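Side-chain contact in odorant-binding protein (Phormia regina, PDB 5DIC), which binds fatty acids such as palmitate and probably carries them as a soluble odorant-binding protein of the blowfly's oral disk: residues S26-E29 and A30-R34. Residues are numbered along the deposited sequence; the frame is centred on the assembly and turned at random.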
loop_
_atom_site.group_PDB
_atom_site.type_symbol
_atom_site.label_atom_id
_atom_site.label_comp_id
_atom_site.label_asym_id
_atom_site.label_seq_id
_atom_site.Cartn_x
_atom_site.Cartn_y
_atom_site.Cartn_z
ATOM N N SER A 26 12.913 -5.457 -10.906
ATOM C CA SER A 26 13.876 -6.502 -11.209
ATOM C C SER A 26 13.529 -7.793 -10.482
ATOM O O SER A 26 12.772 -7.800 -9.518
ATOM C CB SER A 26 15.281 -6.078 -10.791
ATOM O OG SER A 26 15.460 -6.164 -9.386
ATOM N N GLU A 27 14.143 -8.897 -10.899
ATOM C CA GLU A 27 13.923 -10.174 -10.212
ATOM C C GLU A 27 14.316 -10.087 -8.737
ATOM O O GLU A 27 13.619 -10.585 -7.864
ATOM C CB GLU A 27 14.699 -11.306 -10.887
ATOM C CG GLU A 27 14.273 -12.701 -10.442
ATOM C CD GLU A 27 15.118 -13.804 -11.072
ATOM O OE1 GLU A 27 16.313 -13.899 -10.720
ATOM O OE2 GLU A 27 14.577 -14.552 -11.911
ATOM N N GLU A 28 15.445 -9.471 -8.452
ATOM C CA GLU A 28 15.884 -9.329 -7.077
ATOM C C GLU A 28 14.930 -8.476 -6.248
ATOM O O GLU A 28 14.589 -8.812 -5.113
ATOM C CB GLU A 28 17.300 -8.799 -7.038
ATOM C CG GLU A 28 17.893 -8.837 -5.671
ATOM C CD GLU A 28 17.810 -7.559 -4.944
ATOM O OE1 GLU A 28 17.172 -6.635 -5.468
ATOM O OE2 GLU A 28 18.403 -7.469 -3.858
ATOM N N GLU A 29 14.485 -7.370 -6.835
ATOM C CA GLU A 29 13.557 -6.492 -6.140
ATOM C C GLU A 29 12.231 -7.217 -5.881
ATOM O O GLU A 29 11.634 -7.087 -4.808
ATOM C CB GLU A 29 13.311 -5.198 -6.952
ATOM C CG GLU A 29 14.489 -4.240 -6.929
ATOM C CD GLU A 29 14.416 -3.131 -7.987
ATOM O OE1 GLU A 29 13.830 -3.355 -9.062
ATOM O OE2 GLU A 29 15.020 -2.070 -7.728
ATOM N N ALA A 30 11.765 -7.966 -6.873
ATOM C CA ALA A 30 10.499 -8.703 -6.740
ATOM C C ALA A 30 10.582 -9.724 -5.616
ATOM O O ALA A 30 9.636 -9.891 -4.873
ATOM C CB ALA A 30 10.110 -9.392 -8.047
ATOM N N THR A 31 11.711 -10.411 -5.494
ATOM C CA THR A 31 11.865 -11.391 -4.421
ATOM C C THR A 31 11.960 -10.715 -3.042
ATOM O O THR A 31 11.392 -11.220 -2.070
ATOM C CB THR A 31 12.985 -12.392 -4.719
ATOM O OG1 THR A 31 12.826 -13.483 -3.819
ATOM C CG2 THR A 31 14.312 -11.880 -4.518
ATOM N N LYS A 32 12.620 -9.564 -2.965
ATOM C CA LYS A 32 12.550 -8.805 -1.725
ATOM C C LYS A 32 11.120 -8.492 -1.372
ATOM O O LYS A 32 10.692 -8.655 -0.221
ATOM C CB LYS A 32 13.384 -7.525 -1.784
ATOM C CG LYS A 32 14.881 -7.795 -1.729
ATOM C CD LYS A 32 15.684 -6.539 -1.506
ATOM C CE LYS A 32 15.858 -5.690 -2.736
ATOM N NZ LYS A 32 17.065 -4.825 -2.561
ATOM N N LEU A 33 10.376 -7.971 -2.340
ATOM C CA LEU A 33 8.982 -7.594 -2.073
ATOM C C LEU A 33 8.129 -8.782 -1.624
ATOM O O LEU A 33 7.364 -8.670 -0.666
ATOM C CB LEU A 33 8.379 -6.905 -3.301
ATOM C CG LEU A 33 8.956 -5.536 -3.645
ATOM C CD1 LEU A 33 8.706 -5.192 -5.111
ATOM C CD2 LEU A 33 8.404 -4.492 -2.691
ATOM N N ARG A 34 8.289 -9.918 -2.289
ATOM C CA ARG A 34 7.524 -11.108 -1.913
ATOM C C ARG A 34 7.818 -11.581 -0.502
ATOM O O ARG A 34 6.959 -12.164 0.126
ATOM C CB ARG A 34 7.830 -12.214 -2.925
ATOM C CG ARG A 34 6.951 -13.458 -2.899
ATOM C CD ARG A 34 7.665 -14.688 -3.452
ATOM N NE ARG A 34 8.822 -14.354 -4.268
ATOM C CZ ARG A 34 9.656 -15.250 -4.777
ATOM N NH1 ARG A 34 9.482 -16.552 -4.553
ATOM N NH2 ARG A 34 10.664 -14.866 -5.522
HETATM O O HOH W 1 17.772 -4.386 -4.862
#
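Glu-28 and Lys-32, one helical turn apart on the short helix 27-34, form an i to i+4 salt bridge at the protein surface. The bond itself is long and weak, with Lys-32 NZ 3.2 Å from Glu-28 OE2, while the methylene Lys-32 CE lies just as near the other oxygen, Glu-28 OE1. The two side chains thus cross at a slant, the end of the lysine lying against the carboxylate as a whole. Glu-28 reaches its partner by a bend at chi2 (-97°), which turns a chain that sets out away from the following turn round to Lys-32. A water modelled between Lys-32 NZ and Glu-28 OE1 sits 2.4 Å from each, too short for ordinary hydrogen bonds, so the bridge is doubtful. An alanine in place of Lys-32 would probably leave the Glu-28 carboxylate without its opposite charge and set it free to turn. Beneath the pair, the backbone bond from Lys-32 N to Glu-28 O (3.0 Å) fixes the spacing of the two residues. The start of the helix is set by a capping box: Ser-26 OG accepts from Glu-29 N at 3.0 Å, and Ser-26 N donates almost straight (172°) to the anti lone pair of Glu-29 OE1, 2.9 Å away. Thr-42 OG1 bonds the other oxygen, Glu-29 OE2, tying the cap to the residue just before helix 43-55. On the inner face Leu-33 packs on Phe-16 and Phe-48, its side chain about 9 Å from a bound palmitic acid. The chemistry is that of a polar, capped outer turn: the acidic side chains near the N-terminus are likely to interact favourably with the helix dipole.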